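Local structure of N-terminal acetyltransferase-like protein (Chaetomium thermophilum, 5NNP) at residues A[510-524]-A[547-559]. The protein is probably the TPR-repeat auxiliary subunit of an N-terminal acetyltransferase A complex, a scaffold that holds the catalytic partner. Sequence-based numbering, arbitrary orientation.
Sequences YHTVFSIFDTWQEDQ and EDRLREHPFYFRA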
ATOM      1  N   TYR A 510      -4.480 -10.238  16.086  1.00 42.98           N
ATOM      2  CA  TYR A 510      -5.203 -10.306  14.816  1.00 42.63           C
ATOM      3  C   TYR A 510      -6.230  -9.162  14.719  1.00 44.45           C
ATOM      4  O   TYR A 510      -6.352  -8.501  13.675  1.00 39.36           O
ATOM      5  CB  TYR A 510      -5.890 -11.669  14.642  1.00 41.46           C
ATOM      6  CG  TYR A 510      -4.938 -12.847  14.749  1.00 43.75           C
ATOM      7  CD1 TYR A 510      -3.623 -12.739  14.311  1.00 40.13           C
ATOM      8  CD2 TYR A 510      -5.347 -14.061  15.307  1.00 40.89           C
ATOM      9  CE1 TYR A 510      -2.742 -13.798  14.408  1.00 39.40           C
ATOM     10  CE2 TYR A 510      -4.470 -15.129  15.410  1.00 40.32           C
ATOM     11  CZ  TYR A 510      -3.166 -14.994  14.957  1.00 48.32           C
ATOM     12  OH  TYR A 510      -2.275 -16.050  15.057  1.00 45.56           O
ATOM     13  N   HIS A 511      -6.944  -8.907  15.812  1.00 37.32           N
ATOM     14  CA  HIS A 511      -7.866  -7.780  15.833  1.00 35.30           C
ATOM     15  C   HIS A 511      -7.146  -6.442  15.622  1.00 37.44           C
ATOM     16  O   HIS A 511      -7.681  -5.539  14.980  1.00 39.32           O
ATOM     17  CB  HIS A 511      -8.661  -7.759  17.136  1.00 32.72           C
ATOM     18  CG  HIS A 511      -9.867  -8.639  17.105  1.00 37.40           C
ATOM     19  ND1 HIS A 511     -11.147  -8.142  17.007  1.00 43.54           N
ATOM     20  CD2 HIS A 511      -9.985  -9.987  17.134  1.00 38.13           C
ATOM     21  CE1 HIS A 511     -12.004  -9.146  16.988  1.00 48.29           C
ATOM     22  NE2 HIS A 511     -11.324 -10.276  17.062  1.00 44.06           N
ATOM     23  N   THR A 512      -5.934  -6.315  16.147  1.00 29.74           N
ATOM     24  CA  THR A 512      -5.190  -5.077  15.972  1.00 39.23           C
ATOM     25  C   THR A 512      -4.814  -4.823  14.507  1.00 40.43           C
ATOM     26  O   THR A 512      -4.910  -3.694  14.027  1.00 45.96           O
ATOM     27  CB  THR A 512      -3.937  -5.072  16.861  1.00 34.21           C
ATOM     28  OG1 THR A 512      -4.357  -5.033  18.223  1.00 38.62           O
ATOM     29  CG2 THR A 512      -3.053  -3.863  16.592  1.00 28.06           C
ATOM     30  N   VAL A 513      -4.391  -5.867  13.800  1.00 35.01           N
ATOM     31  CA  VAL A 513      -4.122  -5.762  12.369  1.00 34.82           C
ATOM     32  C   VAL A 513      -5.397  -5.400  11.578  1.00 36.51           C
ATOM     33  O   VAL A 513      -5.357  -4.664  10.602  1.00 37.66           O
ATOM     34  CB  VAL A 513      -3.536  -7.074  11.839  1.00 26.44           C
ATOM     35  CG1 VAL A 513      -3.511  -7.101  10.327  1.00 25.64           C
ATOM     36  CG2 VAL A 513      -2.150  -7.289  12.421  1.00 31.17           C
ATOM     37  N   PHE A 514      -6.527  -5.930  12.010  1.00 38.20           N
ATOM     38  CA  PHE A 514      -7.802  -5.605  11.397  1.00 40.08           C
ATOM     39  C   PHE A 514      -8.097  -4.094  11.543  1.00 46.42           C
ATOM     40  O   PHE A 514      -8.522  -3.438  10.590  1.00 47.07           O
ATOM     41  CB  PHE A 514      -8.901  -6.468  12.038  1.00 35.60           C
ATOM     42  CG  PHE A 514     -10.252  -6.295  11.431  1.00 40.09           C
ATOM     43  CD1 PHE A 514     -11.104  -5.283  11.876  1.00 32.26           C
ATOM     44  CD2 PHE A 514     -10.690  -7.153  10.426  1.00 43.84           C
ATOM     45  CE1 PHE A 514     -12.373  -5.126  11.327  1.00 32.80           C
ATOM     46  CE2 PHE A 514     -11.966  -7.001   9.859  1.00 40.21           C
ATOM     47  CZ  PHE A 514     -12.804  -5.983  10.305  1.00 37.88           C
ATOM     48  N   SER A 515      -7.840  -3.550  12.732  1.00 36.81           N
ATOM     49  CA  SER A 515      -8.053  -2.136  13.015  1.00 30.23           C
ATOM     50  C   SER A 515      -7.113  -1.209  12.258  1.00 40.27           C
ATOM     51  O   SER A 515      -7.498  -0.095  11.872  1.00 36.52           O
ATOM     52  CB  SER A 515      -7.905  -1.879  14.494  1.00 29.13           C
ATOM     53  OG  SER A 515      -9.084  -2.276  15.160  1.00 52.94           O
ATOM     54  N   ILE A 516      -5.878  -1.663  12.065  1.00 38.66           N
ATOM     55  CA  ILE A 516      -4.934  -0.924  11.249  1.00 34.59           C
ATOM     56  C   ILE A 516      -5.499  -0.764   9.848  1.00 33.93           C
ATOM     57  O   ILE A 516      -5.345   0.298   9.238  1.00 35.66           O
ATOM     58  CB  ILE A 516      -3.556  -1.613  11.199  1.00 31.86           C
ATOM     59  CG1 ILE A 516      -2.864  -1.476  12.553  1.00 31.64           C
ATOM     60  CG2 ILE A 516      -2.684  -1.008  10.136  1.00 22.67           C
ATOM     61  CD1 ILE A 516      -1.628  -2.350  12.687  1.00 31.45           C
ATOM     62  N   PHE A 517      -6.184  -1.792   9.345  1.00 25.90           N
ATOM     63  CA  PHE A 517      -6.744  -1.682   8.000  1.00 29.26           C
ATOM     64  C   PHE A 517      -7.948  -0.744   8.002  1.00 30.40           C
ATOM     65  O   PHE A 517      -8.168  -0.026   7.036  1.00 38.81           O
ATOM     66  CB  PHE A 517      -7.086  -3.053   7.409  1.00 23.18           C
ATOM     67  CG  PHE A 517      -5.964  -3.628   6.581  1.00 22.76           C
ATOM     68  CD1 PHE A 517      -5.894  -3.394   5.219  1.00 29.99           C
ATOM     69  CD2 PHE A 517      -4.933  -4.341   7.176  1.00 28.05           C
ATOM     70  CE1 PHE A 517      -4.840  -3.898   4.456  1.00 26.68           C
ATOM     71  CE2 PHE A 517      -3.863  -4.839   6.409  1.00 29.62           C
ATOM     72  CZ  PHE A 517      -3.828  -4.619   5.054  1.00 22.91           C
ATOM     73  N   ASP A 518      -8.687  -0.685   9.100  1.00 30.71           N
ATOM     74  CA  ASP A 518      -9.779   0.277   9.179  1.00 34.31           C
ATOM     75  C   ASP A 518      -9.214   1.694   9.103  1.00 40.43           C
ATOM     76  O   ASP A 518      -9.809   2.575   8.497  1.00 43.04           O
ATOM     77  CB  ASP A 518     -10.596   0.099  10.460  1.00 35.30           C
ATOM     78  CG  ASP A 518     -11.527  -1.113  10.410  1.00 45.49           C
ATOM     79  OD1 ASP A 518     -11.771  -1.647   9.302  1.00 40.59           O
ATOM     80  OD2 ASP A 518     -12.019  -1.524  11.490  1.00 49.36           O
ATOM     81  N   THR A 519      -8.045   1.893   9.696  1.00 36.73           N
ATOM     82  CA  THR A 519      -7.436   3.211   9.746  1.00 33.15           C
ATOM     83  C   THR A 519      -6.978   3.648   8.368  1.00 35.23           C
ATOM     84  O   THR A 519      -7.209   4.778   7.950  1.00 30.30           O
ATOM     85  CB  THR A 519      -6.246   3.233  10.685  1.00 33.00           C
ATOM     86  OG1 THR A 519      -6.700   3.020  12.021  1.00 34.74           O
ATOM     87  CG2 THR A 519      -5.508   4.578  10.589  1.00 23.22           C
ATOM     88  N   TRP A 520      -6.307   2.736   7.682  1.00 35.63           N
ATOM     89  CA  TRP A 520      -5.849   2.952   6.329  1.00 27.01           C
ATOM     90  C   TRP A 520      -7.022   3.348   5.435  1.00 37.51           C
ATOM     91  O   TRP A 520      -6.893   4.217   4.565  1.00 38.33           O
ATOM     92  CB  TRP A 520      -5.161   1.687   5.829  1.00 21.00           C
ATOM     93  CG  TRP A 520      -3.826   1.470   6.485  1.00 27.22           C
ATOM     94  CD1 TRP A 520      -3.242   2.273   7.418  1.00 30.26           C
ATOM     95  CD2 TRP A 520      -2.898   0.403   6.234  1.00 28.47           C
ATOM     96  NE1 TRP A 520      -2.014   1.769   7.775  1.00 31.36           N
ATOM     97  CE2 TRP A 520      -1.775   0.629   7.062  1.00 27.18           C
ATOM     98  CE3 TRP A 520      -2.910  -0.727   5.404  1.00 33.04           C
ATOM     99  CZ2 TRP A 520      -0.674  -0.239   7.087  1.00 27.31           C
ATOM    100  CZ3 TRP A 520      -1.806  -1.590   5.426  1.00 28.68           C
ATOM    101  CH2 TRP A 520      -0.707  -1.336   6.258  1.00 28.63           C
ATOM    102  N   GLN A 521      -8.178   2.733   5.670  1.00 37.59           N
ATOM    103  CA  GLN A 521      -9.351   3.083   4.886  1.00 38.38           C
ATOM    104  C   GLN A 521      -9.863   4.476   5.237  1.00 34.84           C
ATOM    105  O   GLN A 521     -10.456   5.157   4.413  1.00 42.88           O
ATOM    106  CB  GLN A 521     -10.472   2.068   5.084  1.00 43.75           C
ATOM    107  CG  GLN A 521     -11.683   2.378   4.215  1.00 42.49           C
ATOM    108  CD  GLN A 521     -12.786   1.346   4.319  1.00 47.40           C
ATOM    109  OE1 GLN A 521     -12.656   0.325   4.992  1.00 50.19           O
ATOM    110  NE2 GLN A 521     -13.886   1.615   3.646  1.00 57.01           N
ATOM    111  N   GLU A 522      -9.631   4.898   6.467  1.00 25.82           N
ATOM    112  CA  GLU A 522     -10.155   6.164   6.927  1.00 29.66           C
ATOM    113  C   GLU A 522      -9.146   7.279   6.620  1.00 37.56           C
ATOM    114  O   GLU A 522      -9.494   8.468   6.572  1.00 33.26           O
ATOM    115  CB  GLU A 522     -10.482   6.089   8.417  1.00 29.68           C
ATOM    116  CG  GLU A 522     -11.111   7.355   8.964  1.00 45.35           C
ATOM    117  CD  GLU A 522     -11.590   7.207  10.407  1.00 64.05           C
ATOM    118  OE1 GLU A 522     -11.918   8.247  11.030  1.00 69.24           O
ATOM    119  OE2 GLU A 522     -11.652   6.057  10.914  1.00 64.11           O
ATOM    120  N   ASP A 523      -7.904   6.868   6.374  1.00 28.44           N
ATOM    121  CA  ASP A 523      -6.815   7.797   6.093  1.00 33.50           C
ATOM    122  C   ASP A 523      -7.040   8.628   4.825  1.00 35.91           C
ATOM    123  O   ASP A 523      -6.538   9.741   4.711  1.00 35.30           O
ATOM    124  CB  ASP A 523      -5.483   7.040   5.984  1.00 27.26           C
ATOM    125  CG  ASP A 523      -4.855   6.782   7.342  1.00 30.01           C
ATOM    126  OD1 ASP A 523      -5.250   7.477   8.307  1.00 34.79           O
ATOM    127  OD2 ASP A 523      -3.972   5.900   7.454  1.00 29.15           O
ATOM    128  N   GLN A 524      -7.802   8.092   3.879  1.00 36.51           N
ATOM    129  CA  GLN A 524      -8.030   8.777   2.617  1.00 34.94           C
ATOM    130  C   GLN A 524      -9.004   9.962   2.790  1.00 41.14           C
ATOM    131  O   GLN A 524      -9.223  10.739   1.859  1.00 43.90           O
ATOM    132  CB  GLN A 524      -8.573   7.789   1.595  1.00 30.80           C
ATOM    133  CG  GLN A 524      -9.967   7.329   1.980  1.00 43.14           C
ATOM    134  CD  GLN A 524     -10.556   6.309   1.027  1.00 40.37           C
ATOM    135  OE1 GLN A 524     -10.543   6.486  -0.192  1.00 36.45           O
ATOM    136  NE2 GLN A 524     -11.088   5.240   1.584  1.00 33.84           N
ATOM    137  N   GLU A 547      -7.395   2.244  -2.818  1.00 30.46           N
ATOM    138  CA  GLU A 547      -8.254   2.138  -1.648  1.00 30.07           C
ATOM    139  C   GLU A 547      -9.492   1.235  -1.887  1.00 42.57           C
ATOM    140  O   GLU A 547      -9.961   0.531  -0.980  1.00 33.85           O
ATOM    141  CB  GLU A 547      -8.673   3.552  -1.224  1.00 28.20           C
ATOM    142  CG  GLU A 547      -9.046   3.727   0.232  1.00 41.56           C
ATOM    143  CD  GLU A 547      -7.866   3.569   1.193  1.00 48.75           C
ATOM    144  OE1 GLU A 547      -7.115   4.547   1.438  1.00 38.06           O
ATOM    145  OE2 GLU A 547      -7.707   2.449   1.719  1.00 52.53           O
ATOM    146  N   ASP A 548     -10.019   1.254  -3.110  1.00 41.28           N
ATOM    147  CA  ASP A 548     -11.179   0.436  -3.443  1.00 37.36           C
ATOM    148  C   ASP A 548     -10.861  -1.049  -3.303  1.00 44.25           C
ATOM    149  O   ASP A 548     -11.768  -1.875  -3.180  1.00 49.20           O
ATOM    150  CB  ASP A 548     -11.667   0.709  -4.872  1.00 38.30           C
ATOM    151  CG  ASP A 548     -12.382   2.050  -5.018  1.00 44.97           C
ATOM    152  OD1 ASP A 548     -12.898   2.584  -4.005  1.00 34.79           O
ATOM    153  OD2 ASP A 548     -12.426   2.561  -6.168  1.00 39.29           O
ATOM    154  N   ARG A 549      -9.576  -1.390  -3.351  1.00 33.75           N
ATOM    155  CA  ARG A 549      -9.179  -2.782  -3.216  1.00 38.87           C
ATOM    156  C   ARG A 549      -8.249  -2.987  -2.038  1.00 35.94           C
ATOM    157  O   ARG A 549      -7.380  -3.854  -2.088  1.00 42.32           O
ATOM    158  CB  ARG A 549      -8.494  -3.283  -4.478  1.00 43.96           C
ATOM    159  CG  ARG A 549      -9.383  -3.398  -5.692  1.00 57.54           C
ATOM    160  CD  ARG A 549      -8.510  -3.695  -6.904  1.00 76.13           C
ATOM    161  NE  ARG A 549      -7.312  -2.848  -6.895  1.00 85.47           N
ATOM    162  CZ  ARG A 549      -6.102  -3.234  -7.304  1.00 88.39           C
ATOM    163  NH1 ARG A 549      -5.910  -4.466  -7.768  1.00 82.48           N
ATOM    164  NH2 ARG A 549      -5.079  -2.382  -7.252  1.00 92.35           N
ATOM    165  N   LEU A 550      -8.450  -2.208  -0.980  1.00 29.72           N
ATOM    166  CA  LEU A 550      -7.473  -2.107   0.101  1.00 32.65           C
ATOM    167  C   LEU A 550      -7.088  -3.452   0.672  1.00 35.98           C
ATOM    168  O   LEU A 550      -5.908  -3.798   0.734  1.00 35.10           O
ATOM    169  CB  LEU A 550      -7.996  -1.228   1.232  1.00 29.82           C
ATOM    170  CG  LEU A 550      -7.115  -1.134   2.483  1.00 30.34           C
ATOM    171  CD1 LEU A 550      -5.747  -0.582   2.128  1.00 32.31           C
ATOM    172  CD2 LEU A 550      -7.797  -0.270   3.547  1.00 21.42           C
ATOM    173  N   ARG A 551      -8.095  -4.215   1.067  1.00 29.95           N
ATOM    174  CA  ARG A 551      -7.842  -5.376   1.883  1.00 31.72           C
ATOM    175  C   ARG A 551      -7.555  -6.616   1.067  1.00 39.56           C
ATOM    176  O   ARG A 551      -7.624  -7.719   1.588  1.00 43.16           O
ATOM    177  CB  ARG A 551      -9.020  -5.609   2.820  1.00 26.36           C
ATOM    178  CG  ARG A 551      -9.127  -4.521   3.855  1.00 27.75           C
ATOM    179  CD  ARG A 551     -10.275  -4.787   4.742  1.00 27.73           C
ATOM    180  NE  ARG A 551     -10.491  -3.725   5.712  1.00 28.63           N
ATOM    181  CZ  ARG A 551     -11.104  -2.590   5.418  1.00 35.65           C
ATOM    182  NH1 ARG A 551     -11.490  -2.363   4.171  1.00 34.87           N
ATOM    183  NH2 ARG A 551     -11.309  -1.678   6.359  1.00 36.22           N
ATOM    184  N   GLU A 552      -7.225  -6.449  -0.210  1.00 43.37           N
ATOM    185  CA  GLU A 552      -6.767  -7.590  -1.005  1.00 41.39           C
ATOM    186  C   GLU A 552      -5.293  -7.862  -0.689  1.00 44.08           C
ATOM    187  O   GLU A 552      -4.729  -8.885  -1.076  1.00 48.29           O
ATOM    188  CB  GLU A 552      -6.949  -7.333  -2.493  1.00 35.61           C
ATOM    189  CG  GLU A 552      -5.883  -6.413  -3.080  1.00 42.91           C
ATOM    190  CD  GLU A 552      -5.984  -6.274  -4.584  1.00 41.29           C
ATOM    191  OE1 GLU A 552      -6.930  -6.830  -5.171  1.00 48.18           O
ATOM    192  OE2 GLU A 552      -5.122  -5.600  -5.181  1.00 41.03           O
ATOM    193  N   HIS A 553      -4.675  -6.925   0.020  1.00 41.77           N
ATOM    194  CA  HIS A 553      -3.251  -6.991   0.324  1.00 34.56           C
ATOM    195  C   HIS A 553      -2.974  -8.194   1.209  1.00 35.17           C
ATOM    196  O   HIS A 553      -3.709  -8.432   2.176  1.00 34.64           O
ATOM    197  CB  HIS A 553      -2.801  -5.704   1.024  1.00 30.72           C
ATOM    198  CG  HIS A 553      -1.344  -5.402   0.868  1.00 39.31           C
ATOM    199  ND1 HIS A 553      -0.361  -6.107   1.532  1.00 40.80           N
ATOM    200  CD2 HIS A 553      -0.701  -4.470   0.122  1.00 37.13           C
ATOM    201  CE1 HIS A 553       0.823  -5.619   1.204  1.00 42.71           C
ATOM    202  NE2 HIS A 553       0.645  -4.623   0.353  1.00 42.82           N
ATOM    203  N   PRO A 554      -1.908  -8.948   0.907  1.00 33.31           N
ATOM    204  CA  PRO A 554      -1.607 -10.101   1.759  1.00 35.20           C
ATOM    205  C   PRO A 554      -1.393  -9.702   3.224  1.00 39.45           C
ATOM    206  O   PRO A 554      -1.610 -10.529   4.114  1.00 42.11           O
ATOM    207  CB  PRO A 554      -0.328 -10.670   1.143  1.00 26.66           C
ATOM    208  CG  PRO A 554      -0.341 -10.257  -0.223  1.00 26.48           C
ATOM    209  CD  PRO A 554      -0.963  -8.861  -0.212  1.00 42.24           C
ATOM    210  N   PHE A 555      -1.027  -8.446   3.469  1.00 38.09           N
ATOM    211  CA  PHE A 555      -0.890  -7.931   4.834  1.00 37.90           C
ATOM    212  C   PHE A 555      -2.187  -8.035   5.633  1.00 44.40           C
ATOM    213  O   PHE A 555      -2.147  -8.277   6.847  1.00 39.79           O
ATOM    214  CB  PHE A 555      -0.403  -6.481   4.818  1.00 39.45           C
ATOM    215  CG  PHE A 555       1.085  -6.351   4.909  1.00 42.58           C
ATOM    216  CD1 PHE A 555       1.896  -7.427   4.638  1.00 39.42           C
ATOM    217  CD2 PHE A 555       1.671  -5.160   5.309  1.00 49.42           C
ATOM    218  CE1 PHE A 555       3.270  -7.320   4.746  1.00 46.87           C
ATOM    219  CE2 PHE A 555       3.045  -5.041   5.422  1.00 46.79           C
ATOM    220  CZ  PHE A 555       3.844  -6.124   5.147  1.00 47.04           C
ATOM    221  N   TYR A 556      -3.329  -7.851   4.961  1.00 42.84           N
ATOM    222  CA  TYR A 556      -4.624  -8.117   5.583  1.00 40.29           C
ATOM    223  C   TYR A 556      -4.904  -9.622   5.645  1.00 41.17           C
ATOM    224  O   TYR A 556      -5.307 -10.153   6.678  1.00 43.38           O
ATOM    225  CB  TYR A 556      -5.781  -7.429   4.832  1.00 34.88           C
ATOM    226  CG  TYR A 556      -7.132  -7.877   5.366  1.00 29.61           C
ATOM    227  CD1 TYR A 556      -7.720  -7.223   6.435  1.00 32.62           C
ATOM    228  CD2 TYR A 556      -7.791  -8.992   4.835  1.00 27.78           C
ATOM    229  CE1 TYR A 556      -8.937  -7.641   6.949  1.00 40.29           C
ATOM    230  CE2 TYR A 556      -9.002  -9.420   5.339  1.00 27.02           C
ATOM    231  CZ  TYR A 556      -9.576  -8.744   6.398  1.00 46.63           C
ATOM    232  OH  TYR A 556     -10.785  -9.165   6.916  1.00 41.49           O
ATOM    233  N   PHE A 557      -4.709 -10.292   4.518  1.00 34.38           N
ATOM    234  CA  PHE A 557      -5.157 -11.663   4.358  1.00 37.95           C
ATOM    235  C   PHE A 557      -4.556 -12.617   5.393  1.00 42.90           C
ATOM    236  O   PHE A 557      -5.265 -13.430   5.969  1.00 43.29           O
ATOM    237  CB  PHE A 557      -4.831 -12.157   2.947  1.00 40.13           C
ATOM    238  CG  PHE A 557      -5.348 -13.536   2.663  1.00 42.22           C
ATOM    239  CD1 PHE A 557      -6.614 -13.712   2.120  1.00 39.31           C
ATOM    240  CD2 PHE A 557      -4.583 -14.659   2.968  1.00 33.58           C
ATOM    241  CE1 PHE A 557      -7.112 -14.978   1.865  1.00 36.55           C
ATOM    242  CE2 PHE A 557      -5.072 -15.928   2.724  1.00 38.33           C
ATOM    243  CZ  PHE A 557      -6.344 -16.091   2.167  1.00 39.75           C
ATOM    244  N   ARG A 558      -3.256 -12.503   5.643  1.00 44.62           N
ATOM    245  CA  ARG A 558      -2.578 -13.425   6.555  1.00 38.88           C
ATOM    246  C   ARG A 558      -3.169 -13.394   7.973  1.00 41.41           C
ATOM    247  O   ARG A 558      -3.633 -14.413   8.490  1.00 37.03           O
ATOM    248  CB  ARG A 558      -1.082 -13.119   6.600  1.00 29.66           C
ATOM    249  CG  ARG A 558      -0.285 -14.139   7.396  1.00 35.25           C
ATOM    250  CD  ARG A 558       1.207 -13.925   7.262  1.00 41.66           C
ATOM    251  NE  ARG A 558       1.938 -14.639   8.300  1.00 53.88           N
ATOM    252  CZ  ARG A 558       3.220 -14.434   8.597  1.00 54.80           C
ATOM    253  NH1 ARG A 558       3.919 -13.526   7.933  1.00 55.30           N
ATOM    254  NH2 ARG A 558       3.793 -15.129   9.568  1.00 47.16           N
ATOM    255  N   ALA A 559      -3.155 -12.218   8.592  1.00 41.29           N
ATOM    256  CA  ALA A 559      -3.717 -12.066   9.924  1.00 35.57           C
ATOM    257  C   ALA A 559      -5.181 -12.459   9.934  1.00 40.70           C
ATOM    258  O   ALA A 559      -5.655 -13.021  10.916  1.00 47.67           O
ATOM    259  CB  ALA A 559      -3.553 -10.636  10.422  1.00 32.28           C
TER
HETATM  260  O   HOH W   1     -10.400  -4.030   8.188  1.00 36.18           O
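Arg551 carries the polar part of this contact. Arg551 NH1 and NH2 both donate, end-on, to the single amide oxygen of Gln521, with Arg551 NH2 2.8 Å from Gln521 OE1. The oxygen lies in the guanidinium plane, while the amide is turned 73° from it. Arg551 NH2 also donates to Asp518 OD1 at 3.0 Å in a salt bridge. Asp518 OD1 offers its anti lone pair and lies tilted from the guanidinium plane. A water donates to Phe514 O and Asp518 OD1. A methionine in place of Arg551 would probably leave Asp518 without this countercharge and Gln521 OE1 without either N-H donor.

The apolar part centres on Phe517. Tyr556 CB sits over one face of the Phe517 ring, 3.6 Å from its centroid, in a CH-pi contact. The Tyr556 ring turns its edge to the Phe517 ring (planes at 81°). Leu550 CG meets the edge of the Phe517 ring. Val513 CG1 packs on Ala559 CB at 3.5 Å. With CG anti to the backbone N (chi1 172°), the Tyr556 ring runs alongside Phe514.

Segments 510-523 and 554-559 run roughly antiparallel, within the all-helical auxiliary-subunit fold. Helix 487-499 touches Ile516 and Trp520, and helix 654-668 receives Tyr556, whose OH bonds to Phe661 O. Another protein chain packs on Phe555.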